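Local coordinates for envelopment polyprotein (Bovine Schmallenberg virus BH80/Germany/2011, PDB 7A56) that probably drives fusion of the viral envelope with the host membrane during entry, as a class II fusion glycoprotein captured here in its trimeric postfusion form, at residues Arg156-Trp160 with Gly161-Trp165; Asn25-Ala28 with Ala29-Asp33; Asn302-Gln305 with Ser306-Leu310. One frame throughout, in Å; residues are numbered along the deposited sequence.

Contact 1. Residues Arg156-Trp160 with Gly161-Trp165; sequences RSSNW and GCEEW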
loop_
_atom_site.group_PDB
_atom_site.type_symbol
_atom_site.label_atom_id
_atom_site.label_comp_id
_atom_site.label_asym_id
_atom_site.label_seq_id
_atom_site.Cartn_x
_atom_site.Cartn_y
_atom_site.Cartn_z
ATOM N N ARG A 156 34.653 -32.279 25.995
ATOM C CA ARG A 156 35.385 -32.428 27.266
ATOM C C ARG A 156 34.436 -32.803 28.413
ATOM O O ARG A 156 34.620 -32.382 29.556
ATOM C CB ARG A 156 36.140 -31.125 27.607
ATOM C CG ARG A 156 37.137 -30.636 26.538
ATOM C CD ARG A 156 37.455 -29.128 26.703
ATOM N NE ARG A 156 36.289 -28.279 26.326
ATOM C CZ ARG A 156 35.587 -27.574 27.218
ATOM N NH1 ARG A 156 35.940 -27.601 28.507
ATOM N NH2 ARG A 156 34.559 -26.850 26.841
ATOM N N SER A 157 33.419 -33.628 28.131
ATOM C CA SER A 157 32.434 -33.885 29.175
ATOM C C SER A 157 32.859 -34.981 30.183
ATOM O O SER A 157 32.380 -34.968 31.343
ATOM C CB SER A 157 31.094 -34.219 28.516
ATOM O OG SER A 157 31.309 -35.172 27.483
ATOM N N SER A 158 33.795 -35.873 29.822
ATOM C CA SER A 158 34.278 -36.902 30.738
ATOM C C SER A 158 35.308 -36.288 31.697
ATOM O O SER A 158 36.285 -35.675 31.252
ATOM C CB SER A 158 34.928 -38.064 29.968
ATOM O OG SER A 158 33.957 -38.724 29.159
ATOM N N ASN A 159 35.076 -36.397 32.998
ATOM C CA ASN A 159 36.078 -35.948 33.970
ATOM C C ASN A 159 35.873 -36.727 35.241
ATOM O O ASN A 159 34.835 -37.360 35.434
ATOM C CB ASN A 159 35.940 -34.456 34.290
ATOM C CG ASN A 159 36.640 -33.576 33.304
ATOM O OD1 ASN A 159 37.857 -33.517 33.286
ATOM N ND2 ASN A 159 35.855 -32.845 32.483
ATOM N N TRP A 160 36.863 -36.646 36.139
ATOM C CA TRP A 160 36.692 -37.295 37.426
ATOM C C TRP A 160 35.488 -36.709 38.163
ATOM O O TRP A 160 35.341 -35.491 38.257
ATOM C CB TRP A 160 37.960 -37.113 38.264
ATOM C CG TRP A 160 37.944 -37.930 39.460
ATOM C CD1 TRP A 160 38.328 -39.233 39.564
ATOM C CD2 TRP A 160 37.514 -37.533 40.754
ATOM N NE1 TRP A 160 38.204 -39.656 40.850
ATOM C CE2 TRP A 160 37.697 -38.640 41.606
ATOM C CE3 TRP A 160 37.013 -36.341 41.285
ATOM C CZ2 TRP A 160 37.380 -38.610 42.959
ATOM C CZ3 TRP A 160 36.697 -36.310 42.642
ATOM C CH2 TRP A 160 36.881 -37.439 43.458
ATOM N N GLY A 161 34.666 -37.586 38.749
ATOM C CA GLY A 161 33.442 -37.140 39.363
ATOM C C GLY A 161 32.319 -36.978 38.366
ATOM O O GLY A 161 31.228 -36.526 38.745
ATOM N N CYS A 162 32.578 -37.281 37.092
ATOM C CA CYS A 162 31.670 -36.943 36.010
ATOM C C CYS A 162 31.903 -37.947 34.880
ATOM O O CYS A 162 32.146 -37.590 33.737
ATOM C CB CYS A 162 31.906 -35.518 35.537
ATOM S SG CYS A 162 30.502 -34.925 34.568
ATOM N N GLU A 163 31.794 -39.223 35.215
ATOM C CA GLU A 163 32.093 -40.301 34.294
ATOM C C GLU A 163 30.891 -41.210 34.159
ATOM O O GLU A 163 30.285 -41.592 35.166
ATOM C CB GLU A 163 33.273 -41.215 34.823
ATOM C CG GLU A 163 34.596 -40.528 35.145
ATOM C CD GLU A 163 35.395 -40.135 33.905
ATOM O OE1 GLU A 163 34.834 -40.175 32.808
ATOM O OE2 GLU A 163 36.603 -39.807 34.038
ATOM N N GLU A 164 30.637 -41.677 32.940
ATOM C CA GLU A 164 29.761 -42.838 32.851
ATOM C C GLU A 164 30.475 -44.070 33.391
ATOM O O GLU A 164 31.681 -44.066 33.622
ATOM C CB GLU A 164 29.312 -43.076 31.415
ATOM C CG GLU A 164 30.392 -43.568 30.445
ATOM C CD GLU A 164 29.762 -43.879 29.071
ATOM O OE1 GLU A 164 28.774 -44.644 29.034
ATOM O OE2 GLU A 164 30.203 -43.331 28.048
ATOM N N TRP A 165 29.704 -45.134 33.617
ATOM C CA TRP A 165 30.256 -46.343 34.224
ATOM C C TRP A 165 31.414 -46.871 33.373
ATOM O O TRP A 165 31.267 -47.057 32.161
ATOM C CB TRP A 165 29.134 -47.383 34.389
ATOM C CG TRP A 165 29.477 -48.577 35.317
ATOM C CD1 TRP A 165 29.169 -48.722 36.666
ATOM C CD2 TRP A 165 30.164 -49.766 34.944
ATOM N NE1 TRP A 165 29.627 -49.932 37.129
ATOM C CE2 TRP A 165 30.248 -50.587 36.100
ATOM C CE3 TRP A 165 30.723 -50.219 33.750
ATOM C CZ2 TRP A 165 30.869 -51.824 36.086
ATOM C CZ3 TRP A 165 31.341 -51.448 33.740
ATOM C CH2 TRP A 165 31.407 -52.241 34.897
HETATM O O HOH W 1 31.951 -40.105 30.840
#

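Contact 2. Residues Asn25-Ala28 with Ala29-Asp33; sequences NYIA and ALQSD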
loop_
_atom_site.group_PDB
_atom_site.type_symbol
_atom_site.label_atom_id
_atom_site.label_comp_id
_atom_site.label_asym_id
_atom_site.label_seq_id
_atom_site.Cartn_x
_atom_site.Cartn_y
_atom_site.Cartn_z
ATOM N N ASN A 25 -51.043 3.980 -17.966
ATOM C CA ASN A 25 -50.535 3.078 -18.995
ATOM C C ASN A 25 -49.326 3.668 -19.704
ATOM O O ASN A 25 -48.492 2.918 -20.213
ATOM C CB ASN A 25 -51.637 2.713 -20.015
ATOM C CG ASN A 25 -52.365 1.398 -19.663
ATOM O OD1 ASN A 25 -51.932 0.256 -20.007
ATOM N ND2 ASN A 25 -53.487 1.555 -18.970
ATOM N N TYR A 26 -49.205 4.994 -19.752
ATOM C CA TYR A 26 -47.991 5.598 -20.293
ATOM C C TYR A 26 -46.763 5.231 -19.444
ATOM O O TYR A 26 -45.727 4.787 -19.968
ATOM C CB TYR A 26 -48.207 7.104 -20.392
ATOM C CG TYR A 26 -47.138 7.858 -21.145
ATOM C CD1 TYR A 26 -46.740 7.462 -22.417
ATOM C CD2 TYR A 26 -46.541 8.981 -20.591
ATOM C CE1 TYR A 26 -45.766 8.161 -23.109
ATOM C CE2 TYR A 26 -45.557 9.697 -21.287
ATOM C CZ TYR A 26 -45.183 9.280 -22.539
ATOM O OH TYR A 26 -44.239 9.978 -23.218
ATOM N N ILE A 27 -46.873 5.369 -18.121
ATOM C CA ILE A 27 -45.768 4.987 -17.259
ATOM C C ILE A 27 -45.513 3.491 -17.338
ATOM O O ILE A 27 -44.358 3.055 -17.339
ATOM C CB ILE A 27 -46.057 5.436 -15.823
ATOM C CG1 ILE A 27 -46.174 6.954 -15.786
ATOM C CG2 ILE A 27 -44.972 4.923 -14.863
ATOM C CD1 ILE A 27 -46.911 7.403 -14.557
ATOM N N ALA A 28 -46.573 2.671 -17.371
ATOM C CA ALA A 28 -46.349 1.226 -17.466
ATOM C C ALA A 28 -45.595 0.885 -18.736
ATOM O O ALA A 28 -44.688 0.052 -18.726
ATOM C CB ALA A 28 -47.671 0.449 -17.442
ATOM N N ALA A 29 -45.954 1.543 -19.841
ATOM C CA ALA A 29 -45.262 1.309 -21.102
ATOM C C ALA A 29 -43.788 1.688 -21.016
ATOM O O ALA A 29 -42.924 0.966 -21.519
ATOM C CB ALA A 29 -45.930 2.088 -22.216
ATOM N N LEU A 30 -43.494 2.850 -20.438
ATOM C CA LEU A 30 -42.109 3.286 -20.391
ATOM C C LEU A 30 -41.282 2.359 -19.500
ATOM O O LEU A 30 -40.166 1.952 -19.861
ATOM C CB LEU A 30 -42.019 4.733 -19.906
ATOM C CG LEU A 30 -42.694 5.759 -20.800
ATOM C CD1 LEU A 30 -42.917 7.031 -20.019
ATOM C CD2 LEU A 30 -41.834 6.035 -22.019
ATOM N N GLN A 31 -41.830 1.960 -18.354
ATOM C CA GLN A 31 -41.042 1.088 -17.489
ATOM C C GLN A 31 -40.850 -0.290 -18.127
ATOM O O GLN A 31 -39.780 -0.915 -17.977
ATOM C CB GLN A 31 -41.733 1.009 -16.121
ATOM C CG GLN A 31 -41.637 2.323 -15.341
ATOM C CD GLN A 31 -42.468 2.310 -14.064
ATOM O OE1 GLN A 31 -43.563 1.778 -14.045
ATOM N NE2 GLN A 31 -41.937 2.883 -12.990
ATOM N N SER A 32 -41.855 -0.755 -18.878
ATOM C CA SER A 32 -41.738 -2.023 -19.591
ATOM C C SER A 32 -40.662 -1.958 -20.652
ATOM O O SER A 32 -39.924 -2.927 -20.864
ATOM C CB SER A 32 -43.065 -2.363 -20.271
ATOM O OG SER A 32 -43.765 -3.313 -19.560
ATOM N N ASP A 33 -40.646 -0.860 -21.408
ATOM C CA ASP A 33 -39.614 -0.645 -22.417
ATOM C C ASP A 33 -38.210 -0.666 -21.807
ATOM O O ASP A 33 -37.284 -1.279 -22.362
ATOM C CB ASP A 33 -39.874 0.683 -23.116
ATOM C CG ASP A 33 -41.023 0.602 -24.123
ATOM O OD1 ASP A 33 -41.513 -0.505 -24.435
ATOM O OD2 ASP A 33 -41.453 1.663 -24.570
#

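Contact 3. Residues Asn302-Gln305 with Ser306-Leu310; sequences NSYQ and SCLLL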
loop_
_atom_site.group_PDB
_atom_site.type_symbol
_atom_site.label_atom_id
_atom_site.label_comp_id
_atom_site.label_asym_id
_atom_site.label_seq_id
_atom_site.Cartn_x
_atom_site.Cartn_y
_atom_site.Cartn_z
ATOM N N ASN A 302 10.929 -18.831 20.823
ATOM C CA ASN A 302 9.519 -18.763 20.389
ATOM C C ASN A 302 8.972 -17.414 20.811
ATOM O O ASN A 302 8.938 -17.106 21.999
ATOM C CB ASN A 302 8.644 -19.880 20.978
ATOM C CG ASN A 302 7.214 -19.939 20.341
ATOM O OD1 ASN A 302 6.790 -19.012 19.598
ATOM N ND2 ASN A 302 6.505 -21.032 20.589
ATOM N N SER A 303 8.530 -16.626 19.857
ATOM C CA SER A 303 8.043 -15.280 20.148
ATOM C C SER A 303 6.517 -15.186 20.028
ATOM O O SER A 303 5.984 -14.175 19.580
ATOM C CB SER A 303 8.754 -14.269 19.237
ATOM O OG SER A 303 8.448 -12.942 19.661
ATOM N N TYR A 304 5.809 -16.220 20.494
ATOM C CA TYR A 304 4.343 -16.320 20.422
ATOM C C TYR A 304 3.640 -15.157 21.112
ATOM O O TYR A 304 2.527 -14.759 20.712
ATOM C CB TYR A 304 3.889 -17.640 21.073
ATOM C CG TYR A 304 2.412 -17.725 21.238
ATOM C CD1 TYR A 304 1.598 -17.811 20.112
ATOM C CD2 TYR A 304 1.808 -17.640 22.512
ATOM C CE1 TYR A 304 0.200 -17.865 20.231
ATOM C CE2 TYR A 304 0.418 -17.700 22.654
ATOM C CZ TYR A 304 -0.391 -17.788 21.481
ATOM O OH TYR A 304 -1.790 -17.811 21.525
ATOM N N GLN A 305 4.265 -14.602 22.151
ATOM C CA GLN A 305 3.648 -13.480 22.825
ATOM C C GLN A 305 3.390 -12.320 21.863
ATOM O O GLN A 305 2.486 -11.518 22.122
ATOM C CB GLN A 305 4.524 -13.019 23.971
ATOM C CG GLN A 305 5.858 -12.490 23.505
ATOM C CD GLN A 305 7.002 -13.514 23.561
ATOM O OE1 GLN A 305 6.800 -14.747 23.563
ATOM N NE2 GLN A 305 8.214 -12.995 23.616
ATOM N N SER A 306 4.145 -12.235 20.758
ATOM C CA SER A 306 3.867 -11.255 19.701
ATOM C C SER A 306 2.534 -11.522 19.018
ATOM O O SER A 306 1.797 -10.583 18.652
ATOM C CB SER A 306 4.985 -11.296 18.665
ATOM O OG SER A 306 6.214 -10.965 19.288
ATOM N N CYS A 307 2.224 -12.791 18.771
ATOM C CA CYS A 307 0.907 -13.111 18.224
ATOM C C CYS A 307 -0.186 -12.559 19.112
ATOM O O CYS A 307 -1.189 -12.029 18.629
ATOM C CB CYS A 307 0.746 -14.627 18.093
ATOM S SG CYS A 307 2.093 -15.373 17.133
ATOM N N LEU A 308 -0.011 -12.656 20.422
ATOM C CA LEU A 308 -1.091 -12.115 21.262
ATOM C C LEU A 308 -1.319 -10.614 21.090
ATOM O O LEU A 308 -2.410 -10.130 21.415
ATOM C CB LEU A 308 -0.837 -12.415 22.734
ATOM C CG LEU A 308 -0.846 -13.911 22.993
ATOM C CD1 LEU A 308 -0.482 -14.149 24.430
ATOM C CD2 LEU A 308 -2.201 -14.509 22.648
ATOM N N LEU A 309 -0.332 -9.860 20.602
ATOM C CA LEU A 309 -0.494 -8.423 20.414
ATOM C C LEU A 309 -0.920 -8.045 18.996
ATOM O O LEU A 309 -0.920 -6.861 18.667
ATOM C CB LEU A 309 0.810 -7.683 20.761
ATOM C CG LEU A 309 1.413 -7.998 22.140
ATOM C CD1 LEU A 309 2.842 -7.562 22.194
ATOM C CD2 LEU A 309 0.611 -7.398 23.304
ATOM N N LEU A 310 -1.183 -9.010 18.119
ATOM C CA LEU A 310 -1.660 -8.658 16.790
ATOM C C LEU A 310 -3.033 -8.007 16.898
ATOM O O LEU A 310 -3.845 -8.378 17.751
ATOM C CB LEU A 310 -1.767 -9.891 15.909
ATOM C CG LEU A 310 -0.477 -10.667 15.638
ATOM C CD1 LEU A 310 -0.902 -11.930 14.944
ATOM C CD2 LEU A 310 0.453 -9.841 14.704
#

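Contact 1. Residues Arg156-Trp160 with Gly161-Trp165
N159 and C162 close a type II beta turn at the end of strand 150-158, with W160 and G161 at its corner. The peptide N of N159 reaches O of C162 at 3.2 Å and almost straight (171°), giving a single antiparallel hydrogen-bonded pair; the return bond from C162 N to N159 O is weak. G161 takes the positive phi (83°) of the third turn position.

E163 folds back against the turn. Its CG lies beside the backbone N (chi1 -56°), and a bend at chi2 turns the chain toward N159. CB leads to CG, which sits 3.2 Å from N159 O, and CD follows along the same carbonyl. OE2 ends 3.3 Å from N159 O, not bonded to it; this carbonyl oxygen may disfavour the negative charge and raise the pKa. OE1 lies 3.5 Å from CB of S158.

C162 is tied to C286 by a disulfide, and S158 OG also bonds C135 O. W160 is exposed at the far end of the elongated chain, consistent with a fusion loop; its O bonds N171 of the third subunit. One water donates to S158 OG at 3.0 Å, weakly to E163 OE1, and accepts from E164 N at 2.9 Å.

Contact 2. Residues Asn25-Ala28 with Ala29-Asp33
Helix 23-40, one of the few helices in this mainly beta protein, carries the contact: Y26 meets L30 and I27 meets Q31, each pair one helical turn apart. Four successive i to i+4 backbone bonds hold the spacing, from A29 N to N25 O, L30 N to Y26 O, Q31 N to I27 O and S32 N to A28 O. The one from Q31 N to I27 O is 2.9 Å long and the straightest of them (168°).

Y26 swings its ring away from the backbone N (chi1 -170°), which lays one ring face beneath the L30 side chain. The methyl CD1 of L30 stands over the middle of that face, 4.0 Å from the centroid of the Y26 ring and only 13° off its normal, a CH-pi contact. The same leucine also leans on the carbonyl of the preceding turn, with L30 CG 3.3 Å from Y26 O.

On the neighbouring stripe I27 and Q31 run side by side and point the same way. Branch CG2 of I27 meets the amide end of Q31, lying 3.5 Å from OE1 and 3.7 Å from CD of that glutamine. CG of Q31 lies 3.5 Å from I27 O, and the chain beyond CG is extended, which brings its amide end alongside I27 CG2.

N25, A28, A29 and S32 are exposed, while the side with Y26, I27, L30 and Q31 faces the protein. Y26 and I27 pack on L99, and I27 and Q31 on F100, both residues of strand 98-134. Y26 and L30 also touch F345 in a loop ahead of strand 346-350, and the helix thus lies against this beta structure.

Contact 3. Residues Asn302-Gln305 with Ser306-Leu310
The ring of Y304 is approached obliquely by C307 and L308 as the chain enters the short, weakly bonded helical turn 305-308. CB of C307 is 3.9 Å from CD1 of Y304, and the C307 sulfur makes a sulfur-aromatic contact 5.0 Å from the ring centroid, 58° off the normal. L308 serves the outer part of the ring: its CD2 lies 3.9 Å from CZ and 3.5 Å from OH of Y304. With CG anti to the backbone N (chi1 171°), the tyrosine ring extends alongside the turn within reach of both residues.

Of the backbone bonds across the turn, the two to Y304 O, from C307 N and L308 N, are weak, whereas S306 N donates to S303 O at 2.9 Å.

The disulfide from C307 to C264 fastens the turn to another part of the chain, and Y187 of strand 187-192 packs on Y304, C307 and L308. S306 and L309 also touch G258 and L257 of the third subunit, so the turn borders a trimer interface. Two side-chain hydroxyls bridge the start of the turn: OG of S303 and OG of S306 are hydrogen-bonded at 3.0 Å.

In the fold
Along the chain contact 2 comes first, then contact 1, then contact 3. Contacts 1 and 2 lie on opposite sides of the chain's centre, centres about 102 Å apart. Contact 3 lies between, on the side of contact 1: its centre is about 41 Å from that of contact 1 and about 64 Å from that of contact 2. Strand 98-134 relates all three: residues near its start pack against the helix of contact 2, its later part packs on contact 3, and the loop just beyond it meets contact 1. Contacts 1 and 3 touch the third subunit, which with the long span fits an elongated class II fusion trimer; contact 2 meets no other chain of the assembly.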